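O-methyltransferase, putative (Bacillus cereus, PDB 3DUW) probably transfers the methyl group of S-adenosylmethionine to a hydroxyl of its acceptor, leaving S-adenosylhomocysteine, the product held in this crystal. Local coordinates at residues A[23-28]-A[73-78]; A[60-65]-A[84-89]; A[138-143]-A[165-170]; A[148-153]-A[192-197]. All blocks are in the same frame, centred on the assembly; numbering follows the deposited sequence.

Contact 1: A[23-28]-A[73-78]; sequences STLEEV and TIWLAR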
# COMPACT_ATOMS: atom_id res chain seq x y z
N SER A 23 -15.39 -3.45 -18.97
CA SER A 23 -15.41 -2.94 -20.34
C SER A 23 -15.20 -1.43 -20.40
O SER A 23 -14.64 -0.92 -21.37
CB SER A 23 -16.72 -3.31 -21.03
OG SER A 23 -17.83 -2.69 -20.40
N THR A 24 -15.66 -0.71 -19.38
CA THR A 24 -15.50 0.73 -19.35
C THR A 24 -14.02 1.12 -19.31
O THR A 24 -13.58 1.96 -20.08
CB THR A 24 -16.22 1.35 -18.13
OG1 THR A 24 -17.63 1.16 -18.26
CG2 THR A 24 -15.92 2.84 -18.03
N LEU A 25 -13.26 0.49 -18.42
CA LEU A 25 -11.84 0.79 -18.32
C LEU A 25 -11.08 0.29 -19.54
O LEU A 25 -10.06 0.88 -19.92
CB LEU A 25 -11.26 0.20 -17.04
CG LEU A 25 -11.62 1.02 -15.79
CD1 LEU A 25 -11.02 0.37 -14.55
CD2 LEU A 25 -11.11 2.45 -15.94
N GLU A 26 -11.55 -0.79 -20.15
CA GLU A 26 -10.91 -1.31 -21.35
C GLU A 26 -11.04 -0.26 -22.45
O GLU A 26 -10.08 -0.01 -23.19
CB GLU A 26 -11.57 -2.61 -21.80
CG GLU A 26 -11.13 -3.85 -21.03
CD GLU A 26 -11.81 -5.11 -21.51
OE1 GLU A 26 -11.91 -5.31 -22.74
OE2 GLU A 26 -12.25 -5.90 -20.66
N GLU A 27 -12.22 0.34 -22.56
CA GLU A 27 -12.45 1.37 -23.57
C GLU A 27 -11.53 2.55 -23.32
O GLU A 27 -10.95 3.11 -24.25
CB GLU A 27 -13.89 1.87 -23.52
CG GLU A 27 -14.94 0.92 -24.03
CD GLU A 27 -16.32 1.55 -24.00
OE1 GLU A 27 -16.74 2.01 -22.92
OE2 GLU A 27 -16.99 1.57 -25.05
N VAL A 28 -11.41 2.94 -22.05
CA VAL A 28 -10.57 4.07 -21.68
C VAL A 28 -9.14 3.88 -22.20
O VAL A 28 -8.59 4.77 -22.84
CB VAL A 28 -10.53 4.26 -20.14
CG1 VAL A 28 -9.48 5.29 -19.75
CG2 VAL A 28 -11.90 4.70 -19.64
N THR A 73 -7.64 8.44 -12.44
CA THR A 73 -8.70 9.30 -11.95
C THR A 73 -9.98 8.51 -11.70
O THR A 73 -10.67 8.72 -10.70
CB THR A 73 -9.00 10.42 -12.95
OG1 THR A 73 -7.77 10.83 -13.57
CG2 THR A 73 -9.63 11.60 -12.25
N ILE A 74 -10.31 7.62 -12.63
CA ILE A 74 -11.51 6.81 -12.51
C ILE A 74 -11.40 5.85 -11.31
O ILE A 74 -12.35 5.69 -10.54
CB ILE A 74 -11.76 6.03 -13.82
CG1 ILE A 74 -12.20 7.01 -14.90
CG2 ILE A 74 -12.82 4.95 -13.60
CD1 ILE A 74 -12.18 6.45 -16.31
N TRP A 75 -10.23 5.23 -11.14
CA TRP A 75 -10.03 4.34 -10.00
C TRP A 75 -10.21 5.12 -8.70
O TRP A 75 -10.85 4.65 -7.77
CB TRP A 75 -8.63 3.72 -10.02
CG TRP A 75 -8.46 2.57 -10.96
CD1 TRP A 75 -7.80 2.57 -12.16
CD2 TRP A 75 -8.92 1.22 -10.76
NE1 TRP A 75 -7.80 1.31 -12.71
CE2 TRP A 75 -8.48 0.46 -11.87
CE3 TRP A 75 -9.65 0.58 -9.75
CZ2 TRP A 75 -8.75 -0.91 -12.00
CZ3 TRP A 75 -9.91 -0.78 -9.88
CH2 TRP A 75 -9.47 -1.51 -11.00
N LEU A 76 -9.63 6.31 -8.64
CA LEU A 76 -9.73 7.15 -7.45
C LEU A 76 -11.17 7.58 -7.18
O LEU A 76 -11.66 7.47 -6.06
CB LEU A 76 -8.85 8.40 -7.60
CG LEU A 76 -7.33 8.17 -7.58
CD1 LEU A 76 -6.61 9.42 -8.06
CD2 LEU A 76 -6.89 7.82 -6.17
N ALA A 77 -11.84 8.06 -8.22
CA ALA A 77 -13.22 8.52 -8.08
C ALA A 77 -14.14 7.39 -7.63
O ALA A 77 -15.08 7.62 -6.87
CB ALA A 77 -13.71 9.10 -9.39
N ARG A 78 -13.88 6.18 -8.10
CA ARG A 78 -14.72 5.05 -7.72
C ARG A 78 -14.56 4.65 -6.26
O ARG A 78 -15.32 3.83 -5.75
CB ARG A 78 -14.44 3.87 -8.64
CG ARG A 78 -15.03 4.05 -10.03
CD ARG A 78 -14.68 2.90 -10.94
NE ARG A 78 -15.45 2.95 -12.17
CZ ARG A 78 -15.32 2.08 -13.17
NH1 ARG A 78 -14.45 1.09 -13.08
NH2 ARG A 78 -16.07 2.20 -14.26
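Arg78 NH1 is held in a salt bridge by Asp22, just ahead of helix 23-34, and rests against Leu25, whose CD1 is 3.8 Å from it. Asp22 also accepts the backbone N of Leu25 through its other carboxylate oxygen, so one acid serves both helices. The side chain of Arg78 runs extended from CG to NE and passes Leu25 running the other way. Ile74 CG2 sits over one face of the guanidinium, toward its rim, while Thr24 CG2 touches NH2 at 3.8 Å.

Leu25 does most of the remaining work with its two methyls. CD1 meets the Trp75 indole obliquely, above its plane but displaced toward the rim, 3.6 Å from CZ2; CD2 meets Ile74 CG2 at 3.8 Å. One turn on, Val28 CG2 reaches Ile74 CD1, also at 3.8 Å.

The short helix axes run roughly antiparallel (152°) and stay 12.0 Å apart, so it is side chains rather than backbones that fill the distance. No hydrogen bond joins the two segments themselves: methyls against methyls, indole and the flat guanidinium make a largely non-directional interface, and the directional element, Arg78 to Asp22, lies at its margin.

Contact 2: A[60-65]-A[84-89]; sequences RNILEI and GRVVTL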
# COMPACT_ATOMS: atom_id res chain seq x y z
N ARG A 60 -12.83 12.17 0.96
CA ARG A 60 -13.98 12.86 0.38
C ARG A 60 -13.54 13.96 -0.58
O ARG A 60 -14.34 14.43 -1.39
CB ARG A 60 -14.84 13.45 1.50
CG ARG A 60 -16.15 14.04 1.04
CD ARG A 60 -17.29 13.64 1.96
NE ARG A 60 -17.04 14.01 3.35
CZ ARG A 60 -17.87 13.74 4.36
NH1 ARG A 60 -19.01 13.10 4.13
NH2 ARG A 60 -17.57 14.12 5.59
N ASN A 61 -12.28 14.37 -0.50
CA ASN A 61 -11.76 15.42 -1.37
C ASN A 61 -10.37 15.05 -1.86
O ASN A 61 -9.38 15.21 -1.15
CB ASN A 61 -11.74 16.75 -0.61
CG ASN A 61 -11.57 17.94 -1.52
OD1 ASN A 61 -12.08 17.95 -2.64
ND2 ASN A 61 -10.88 18.97 -1.04
N ILE A 62 -10.31 14.57 -3.10
CA ILE A 62 -9.07 14.11 -3.71
C ILE A 62 -8.45 15.07 -4.70
O ILE A 62 -9.14 15.67 -5.52
CB ILE A 62 -9.31 12.77 -4.45
CG1 ILE A 62 -9.88 11.73 -3.49
CG2 ILE A 62 -8.01 12.28 -5.07
CD1 ILE A 62 -10.24 10.41 -4.16
N LEU A 63 -7.13 15.21 -4.62
CA LEU A 63 -6.37 16.06 -5.53
C LEU A 63 -5.40 15.16 -6.28
O LEU A 63 -4.62 14.43 -5.66
CB LEU A 63 -5.59 17.13 -4.77
CG LEU A 63 -4.57 17.93 -5.60
CD1 LEU A 63 -5.30 18.74 -6.67
CD2 LEU A 63 -3.77 18.85 -4.70
N GLU A 64 -5.46 15.19 -7.60
CA GLU A 64 -4.56 14.40 -8.43
C GLU A 64 -3.76 15.33 -9.32
O GLU A 64 -4.31 16.27 -9.90
CB GLU A 64 -5.34 13.42 -9.31
CG GLU A 64 -4.47 12.68 -10.31
CD GLU A 64 -5.26 11.68 -11.12
OE1 GLU A 64 -6.12 12.12 -11.92
OE2 GLU A 64 -5.04 10.47 -10.94
N ILE A 65 -2.46 15.09 -9.42
CA ILE A 65 -1.59 15.90 -10.26
C ILE A 65 -1.06 14.97 -11.35
O ILE A 65 -0.26 14.08 -11.09
CB ILE A 65 -0.42 16.50 -9.46
CG1 ILE A 65 -0.96 17.23 -8.21
CG2 ILE A 65 0.36 17.47 -10.33
CD1 ILE A 65 0.12 17.84 -7.33
N GLY A 84 -18.32 12.98 -2.39
CA GLY A 84 -16.89 13.06 -2.61
C GLY A 84 -16.55 13.65 -3.96
O GLY A 84 -17.36 13.60 -4.90
N ARG A 85 -15.37 14.23 -4.07
CA ARG A 85 -14.95 14.83 -5.32
C ARG A 85 -13.47 14.64 -5.60
O ARG A 85 -12.67 14.39 -4.69
CB ARG A 85 -15.28 16.33 -5.33
CG ARG A 85 -14.62 17.13 -4.21
CD ARG A 85 -14.92 18.62 -4.35
NE ARG A 85 -14.32 19.41 -3.28
CZ ARG A 85 -14.41 20.74 -3.20
NH1 ARG A 85 -15.07 21.42 -4.13
NH2 ARG A 85 -13.85 21.39 -2.19
N VAL A 86 -13.12 14.75 -6.88
CA VAL A 86 -11.75 14.63 -7.33
C VAL A 86 -11.45 15.84 -8.21
O VAL A 86 -12.25 16.22 -9.06
CB VAL A 86 -11.51 13.38 -8.21
CG1 VAL A 86 -10.06 13.34 -8.67
CG2 VAL A 86 -11.87 12.12 -7.45
N VAL A 87 -10.30 16.46 -7.97
CA VAL A 87 -9.84 17.58 -8.76
C VAL A 87 -8.52 17.09 -9.32
O VAL A 87 -7.61 16.76 -8.56
CB VAL A 87 -9.60 18.84 -7.91
CG1 VAL A 87 -9.01 19.94 -8.78
CG2 VAL A 87 -10.90 19.31 -7.27
N THR A 88 -8.42 17.00 -10.64
CA THR A 88 -7.20 16.51 -11.27
C THR A 88 -6.61 17.56 -12.22
O THR A 88 -7.34 18.24 -12.94
CB THR A 88 -7.47 15.16 -11.99
OG1 THR A 88 -6.23 14.64 -12.50
CG2 THR A 88 -8.48 15.33 -13.12
N LEU A 89 -5.29 17.67 -12.20
CA LEU A 89 -4.57 18.66 -13.00
C LEU A 89 -3.81 18.06 -14.19
O LEU A 89 -3.04 17.11 -14.04
CB LEU A 89 -3.59 19.41 -12.09
CG LEU A 89 -4.20 19.83 -10.74
CD1 LEU A 89 -3.16 20.60 -9.94
CD2 LEU A 89 -5.44 20.69 -10.97
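Glu64 and Thr88 are brought together by matching torsions: Glu64 sets CG anti to its backbone N (chi1 173°) and continues extended, and Thr88 turns OG1 anti to its own N, so the two chains run abreast on one face of the sheet. Thr88 OG1 donates to the anti lone pair of Glu64 OE1 at 2.6 Å. That carboxylate is buried but well supplied, since Ser72 binds its OE2 and Thr73 its OE1; these bonds should fix its rotation.

At the other end of the pair, Arg85 CG sits between its backbone N and carbonyl carbon (chi1 59°), which sends the extended chain alongside Asn61. Arg85 NE then makes a weak bond to Asn61 OD1, 2.7 Å long, with amide and guanidinium planes 30° apart; Asn61 ND2 is tied to Pro133 O.

Between these ends the backbones pair in parallel. Ile62 N takes Arg85 O at 2.9 Å and Ile62 O receives Val87 N at 2.8 Å, after which Glu64 repeats the pattern with Val87 O and Leu89 N. Ile62 and Val86 share the face of Glu64 and Thr88, toward helix 71-77, with Ile62 CB 4.0 Å from Val86 CG2. Leu63, Ile65 and Leu89 face helix 119-128.

Strand 61-65, helix 71-77 and strand 85-90 form a beta-alpha-beta crossover, the opening unit of the Rossmann-like sheet of S-adenosylmethionine-dependent methyltransferases, and Leu89 already borders the cofactor pocket.

Contact 3: A[138-143]-A[165-170]; sequences FIDADK and GDNVVR. With SAH (S-adenosyl-L-homocysteine), chain C.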
# COMPACT_ATOMS: atom_id res chain seq x y z
N PHE A 138 -2.64 12.48 -4.94
CA PHE A 138 -1.87 11.58 -5.79
C PHE A 138 -0.99 12.41 -6.71
O PHE A 138 -1.49 13.15 -7.56
CB PHE A 138 -2.83 10.70 -6.61
CG PHE A 138 -2.13 9.68 -7.49
CD1 PHE A 138 -1.07 8.93 -7.00
CD2 PHE A 138 -2.57 9.46 -8.80
CE1 PHE A 138 -0.45 7.96 -7.81
CE2 PHE A 138 -1.95 8.50 -9.60
CZ PHE A 138 -0.89 7.75 -9.11
N ILE A 139 0.32 12.31 -6.52
CA ILE A 139 1.28 13.05 -7.32
C ILE A 139 1.81 12.12 -8.41
O ILE A 139 2.57 11.19 -8.13
CB ILE A 139 2.44 13.56 -6.44
CG1 ILE A 139 1.87 14.38 -5.28
CG2 ILE A 139 3.39 14.40 -7.27
CD1 ILE A 139 2.91 14.89 -4.30
N ASP A 140 1.40 12.39 -9.65
CA ASP A 140 1.77 11.53 -10.77
C ASP A 140 1.88 12.30 -12.08
O ASP A 140 1.31 11.89 -13.10
CB ASP A 140 0.73 10.41 -10.89
CG ASP A 140 1.16 9.29 -11.81
OD1 ASP A 140 2.37 9.03 -11.91
OD2 ASP A 140 0.28 8.65 -12.41
N ALA A 141 2.63 13.40 -12.07
CA ALA A 141 2.81 14.21 -13.26
C ALA A 141 4.28 14.22 -13.68
O ALA A 141 4.88 13.16 -13.87
CB ALA A 141 2.31 15.63 -13.00
N ASP A 142 4.85 15.41 -13.85
CA ASP A 142 6.26 15.52 -14.21
C ASP A 142 7.03 15.44 -12.90
O ASP A 142 6.97 16.34 -12.08
CB ASP A 142 6.53 16.84 -14.96
CG ASP A 142 6.00 18.06 -14.23
OD1 ASP A 142 4.87 18.00 -13.67
OD2 ASP A 142 6.70 19.09 -14.23
N LYS A 143 7.73 14.32 -12.72
CA LYS A 143 8.45 14.09 -11.48
C LYS A 143 9.55 15.09 -11.16
O LYS A 143 9.95 15.22 -10.00
CB LYS A 143 8.98 12.65 -11.47
CG LYS A 143 7.92 11.59 -11.82
CD LYS A 143 6.62 11.80 -11.04
CE LYS A 143 5.60 10.67 -11.25
NZ LYS A 143 5.00 10.57 -12.62
N GLY A 165 2.99 9.21 -3.94
CA GLY A 165 3.84 9.70 -5.01
C GLY A 165 4.24 8.49 -5.84
O GLY A 165 4.91 7.59 -5.34
N ASP A 166 3.82 8.46 -7.10
CA ASP A 166 4.12 7.33 -7.98
C ASP A 166 5.45 7.50 -8.70
O ASP A 166 5.98 8.61 -8.81
CB ASP A 166 2.99 7.19 -9.01
CG ASP A 166 3.02 5.86 -9.75
OD1 ASP A 166 3.49 4.85 -9.17
OD2 ASP A 166 2.52 5.81 -10.90
N ASN A 167 5.99 6.38 -9.17
CA ASN A 167 7.22 6.35 -9.95
C ASN A 167 8.42 6.98 -9.26
O ASN A 167 9.11 7.82 -9.84
CB ASN A 167 6.96 7.04 -11.30
CG ASN A 167 5.67 6.56 -11.95
OD1 ASN A 167 4.74 7.35 -12.15
ND2 ASN A 167 5.61 5.28 -12.27
N VAL A 168 8.68 6.55 -8.03
CA VAL A 168 9.78 7.11 -7.27
C VAL A 168 10.97 6.17 -7.05
O VAL A 168 11.78 6.39 -6.15
CB VAL A 168 9.29 7.66 -5.91
CG1 VAL A 168 8.30 8.79 -6.15
CG2 VAL A 168 8.64 6.55 -5.10
N VAL A 169 11.08 5.13 -7.87
CA VAL A 169 12.20 4.19 -7.80
C VAL A 169 12.88 4.16 -9.16
O VAL A 169 14.11 4.12 -9.25
CB VAL A 169 11.72 2.78 -7.38
CG1 VAL A 169 12.82 1.75 -7.59
CG2 VAL A 169 11.33 2.81 -5.90
N ARG A 170 12.07 4.18 -10.21
CA ARG A 170 12.54 4.25 -11.59
C ARG A 170 13.69 3.31 -11.96
O ARG A 170 14.80 3.75 -12.27
CB ARG A 170 12.91 5.71 -11.90
CG ARG A 170 11.92 6.70 -11.27
CD ARG A 170 12.19 8.14 -11.71
NE ARG A 170 11.86 8.35 -13.12
CZ ARG A 170 10.64 8.59 -13.58
NH1 ARG A 170 9.59 8.67 -12.77
NH2 ARG A 170 10.46 8.75 -14.88
N SAH C . -1.80 9.26 -13.25
CA SAH C . -2.32 9.05 -14.66
CB SAH C . -1.23 9.26 -15.65
CG SAH C . -0.56 10.62 -15.71
SD SAH C . 0.93 10.51 -16.79
C SAH C . -2.80 7.57 -14.77
O SAH C . -2.64 6.82 -13.80
OXT SAH C . -3.36 7.23 -15.87
C5' SAH C . 1.67 12.05 -16.40
C4' SAH C . 0.76 13.28 -16.89
O4' SAH C . 1.54 14.39 -16.46
C3' SAH C . 0.64 13.48 -18.39
O3' SAH C . -0.72 13.45 -18.83
C2' SAH C . 1.37 14.87 -18.61
O2' SAH C . 0.85 15.59 -19.72
C1' SAH C . 1.17 15.54 -17.27
N9 SAH C . 1.97 16.57 -16.97
C8 SAH C . 3.31 16.82 -17.22
N7 SAH C . 3.76 17.95 -16.77
C5 SAH C . 2.63 18.54 -16.15
C6 SAH C . 2.48 19.81 -15.47
N6 SAH C . 3.47 20.69 -15.30
N1 SAH C . 1.22 20.06 -14.99
C2 SAH C . 0.17 19.19 -15.14
N3 SAH C . 0.28 17.98 -15.78
C4 SAH C . 1.53 17.72 -16.27
O HOH W 1 5.40 11.05 -7.75
O HOH W 2 6.91 9.17 -14.29
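Ile139 pairs in parallel with Gly165, and Asp166 N gives Ile139 O the single backbone bond across the contact, 3.2 Å; one water bridges Ile139 O to Asp166 O.

Charge and polarity dominate beyond it. Lys143, bent at chi2 (-47°) and chi4 (-68°), curls back so that NZ makes a salt bridge to Asp140 OD1 at 3.1 Å, a bond to Ala141 O at 2.9 Å and a weak one to Asn167 OD1; a second water links NZ to Arg170 NH1. Three acceptor oxygens crowd one another: Asp140 OD1 is 2.9 Å from Asn167 OD1 and 3.4 Å from Asp166 OD2, and NZ touches only the first two. The Asp-Asp-Asn cluster resembles the divalent metal site of catechol O-methyltransferase, though no metal is modelled here. Asp214 takes the amide nitrogen of Asn167.

Toward the ligand, Asp140 OD2 faces the amino group of S-adenosylhomocysteine, but their modelled separation is too short to trust. Apolar contact comes from Phe138, whose CE1 meets Asp166 CB at 3.7 Å.

Strand 61-65 bonds to Phe138 and Asp140, strand 214-221 pairs with Gly165, helix 146-155 packs on Ile139, and Ile187 of helix 182-196 touches Lys143.

Contact 4: A[148-153]-A[192-197]; sequences AYFEWA and ELIAAE. With SAH (S-adenosyl-L-homocysteine), chain C.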
# COMPACT_ATOMS: atom_id res chain seq x y z
N ALA A 148 8.13 20.77 -5.59
CA ALA A 148 7.12 21.83 -5.54
C ALA A 148 5.73 21.26 -5.30
O ALA A 148 4.94 21.84 -4.55
CB ALA A 148 7.15 22.63 -6.85
N TYR A 149 5.41 20.14 -5.94
CA TYR A 149 4.09 19.54 -5.75
C TYR A 149 3.92 19.06 -4.31
O TYR A 149 2.82 19.13 -3.76
CB TYR A 149 3.87 18.38 -6.73
CG TYR A 149 3.89 18.80 -8.19
CD1 TYR A 149 3.44 20.06 -8.59
CD2 TYR A 149 4.37 17.94 -9.17
CE1 TYR A 149 3.46 20.45 -9.92
CE2 TYR A 149 4.40 18.31 -10.51
CZ TYR A 149 3.95 19.57 -10.87
OH TYR A 149 4.00 19.97 -12.19
N PHE A 150 5.00 18.57 -3.71
CA PHE A 150 4.93 18.11 -2.32
C PHE A 150 4.63 19.29 -1.41
O PHE A 150 3.80 19.19 -0.51
CB PHE A 150 6.25 17.45 -1.91
CG PHE A 150 6.33 17.11 -0.44
CD1 PHE A 150 5.36 16.30 0.15
CD2 PHE A 150 7.35 17.63 0.35
CE1 PHE A 150 5.41 16.01 1.52
CE2 PHE A 150 7.41 17.34 1.71
CZ PHE A 150 6.44 16.53 2.30
N GLU A 151 5.30 20.42 -1.65
CA GLU A 151 5.07 21.60 -0.83
C GLU A 151 3.63 22.07 -0.97
O GLU A 151 2.99 22.47 0.01
CB GLU A 151 6.05 22.71 -1.20
CG GLU A 151 7.48 22.42 -0.78
CD GLU A 151 7.62 22.25 0.72
OE1 GLU A 151 7.14 23.13 1.46
OE2 GLU A 151 8.22 21.24 1.17
N TRP A 152 3.10 22.02 -2.19
CA TRP A 152 1.71 22.42 -2.42
C TRP A 152 0.76 21.43 -1.76
O TRP A 152 -0.27 21.82 -1.20
CB TRP A 152 1.41 22.50 -3.92
CG TRP A 152 1.65 23.86 -4.50
CD1 TRP A 152 2.60 24.21 -5.41
CD2 TRP A 152 0.92 25.06 -4.19
NE1 TRP A 152 2.51 25.55 -5.69
CE2 TRP A 152 1.50 26.09 -4.96
CE3 TRP A 152 -0.15 25.35 -3.34
CZ2 TRP A 152 1.03 27.41 -4.90
CZ3 TRP A 152 -0.62 26.66 -3.29
CH2 TRP A 152 -0.03 27.68 -4.06
N ALA A 153 1.11 20.15 -1.82
CA ALA A 153 0.28 19.12 -1.21
C ALA A 153 0.15 19.39 0.29
O ALA A 153 -0.95 19.34 0.85
CB ALA A 153 0.89 17.74 -1.44
N GLU A 192 14.13 13.81 0.06
CA GLU A 192 14.82 14.71 0.98
C GLU A 192 13.89 15.71 1.65
O GLU A 192 14.01 15.96 2.85
CB GLU A 192 15.94 15.44 0.23
CG GLU A 192 17.09 14.54 -0.18
CD GLU A 192 17.94 15.15 -1.30
OE1 GLU A 192 17.80 16.36 -1.57
OE2 GLU A 192 18.74 14.41 -1.90
N LEU A 193 12.97 16.29 0.88
CA LEU A 193 12.04 17.26 1.45
C LEU A 193 11.10 16.62 2.46
O LEU A 193 10.77 17.22 3.48
CB LEU A 193 11.25 17.93 0.34
CG LEU A 193 12.02 19.08 -0.31
CD1 LEU A 193 11.29 19.54 -1.56
CD2 LEU A 193 12.17 20.22 0.69
N ILE A 194 10.66 15.40 2.16
CA ILE A 194 9.79 14.68 3.07
C ILE A 194 10.52 14.50 4.39
O ILE A 194 9.95 14.70 5.46
CB ILE A 194 9.40 13.30 2.49
CG1 ILE A 194 8.50 13.48 1.27
CG2 ILE A 194 8.72 12.46 3.56
CD1 ILE A 194 8.24 12.20 0.50
N ALA A 195 11.79 14.13 4.31
CA ALA A 195 12.61 13.93 5.51
C ALA A 195 12.78 15.23 6.28
O ALA A 195 12.89 15.22 7.51
CB ALA A 195 13.97 13.37 5.11
N ALA A 196 12.79 16.35 5.57
CA ALA A 196 12.96 17.66 6.20
C ALA A 196 11.66 18.25 6.76
O ALA A 196 11.70 19.24 7.50
CB ALA A 196 13.58 18.63 5.20
N GLU A 197 10.52 17.66 6.42
CA GLU A 197 9.23 18.14 6.91
C GLU A 197 8.75 17.28 8.09
O GLU A 197 8.29 16.16 7.91
CB GLU A 197 8.19 18.11 5.78
CG GLU A 197 8.44 19.13 4.67
CD GLU A 197 7.91 20.52 4.99
OE1 GLU A 197 7.67 20.82 6.18
OE2 GLU A 197 7.75 21.33 4.05
N SAH C . -1.80 9.26 -13.25
CA SAH C . -2.32 9.05 -14.66
CB SAH C . -1.23 9.26 -15.65
CG SAH C . -0.56 10.62 -15.71
SD SAH C . 0.93 10.51 -16.79
C SAH C . -2.80 7.57 -14.77
O SAH C . -2.64 6.82 -13.80
OXT SAH C . -3.36 7.23 -15.87
C5' SAH C . 1.67 12.05 -16.40
C4' SAH C . 0.76 13.28 -16.89
O4' SAH C . 1.54 14.39 -16.46
C3' SAH C . 0.64 13.48 -18.39
O3' SAH C . -0.72 13.45 -18.83
C2' SAH C . 1.37 14.87 -18.61
O2' SAH C . 0.85 15.59 -19.72
C1' SAH C . 1.17 15.54 -17.27
N9 SAH C . 1.97 16.57 -16.97
C8 SAH C . 3.31 16.82 -17.22
N7 SAH C . 3.76 17.95 -16.77
C5 SAH C . 2.63 18.54 -16.15
C6 SAH C . 2.48 19.81 -15.47
N6 SAH C . 3.47 20.69 -15.30
N1 SAH C . 1.22 20.06 -14.99
C2 SAH C . 0.17 19.19 -15.14
N3 SAH C . 0.28 17.98 -15.78
C4 SAH C . 1.53 17.72 -16.27
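Two carboxylates meet with no cation between them among the two segments: Glu151 OE2 lies 2.9 Å from Glu197 OE2, and the groups are nearly coplanar, 13° apart. Both chains bend at chi2, which swings their ends into the gap between the helices, and Glu197 OE2 is also near the other oxygen of Glu151. Two like charges so close would be expected to raise the proton affinity of one of them. Both residues also touch a crystal neighbour, so the lattice may contribute to the arrangement.

Beneath this pair Phe150 carries the apolar part. With CG anti to its backbone N, the ring projects from helix 146-155 against the last turn of helix 182-196. Ile194 CG1 stands over one ring face in a CH-pi contact, 4.0 Å from the centroid and 16° off the normal. Phe150 CE2 touches Glu197 CG at 3.6 Å, so the aliphatic part of the glutamate packs on the ring while its charged end turns to Glu151. Leu193 CB adds a contact to Phe150 CD2 at 3.9 Å.

The short axes are 10.5 Å apart and inclined at 32°. Val200 of strand 200-209 packs on both Phe150 and Ile194. Tyr149 leaves the same helix in another direction, its OH 3.2 Å from N6 of S-adenosylhomocysteine, and with Trp152 it leans on helix 119-128. Beyond helix 182-196 lies the second subunit, whose Leu18 packs on Ile194 and whose Val17 packs on Ala195.

In the fold
Contacts 2 and 3 share one sheet: strands 61-65 and 136-139 are neighbours, with a probable hydrogen bond from Asp140 N to Ile65 O, 2.8 Å. Contact 1 leans on that sheet through helix 71-77, where Thr73 OG1 is 2.7 Å from Glu64 OE1. Helix 146-155 brings contact 4 to contact 3, with Tyr149 OH 2.6 Å from Asp142 OD1 beside the adenine of S-adenosylhomocysteine. Contacts 1 and 4 lie on opposite sides of the chain's centre, their own centres about 29 Å apart. The ligand spans the middle: contact 3 meets it along much of its length, the side chain of Glu64 comes within about 4 Å of it, and that of Trp75 stays about 7 Å away.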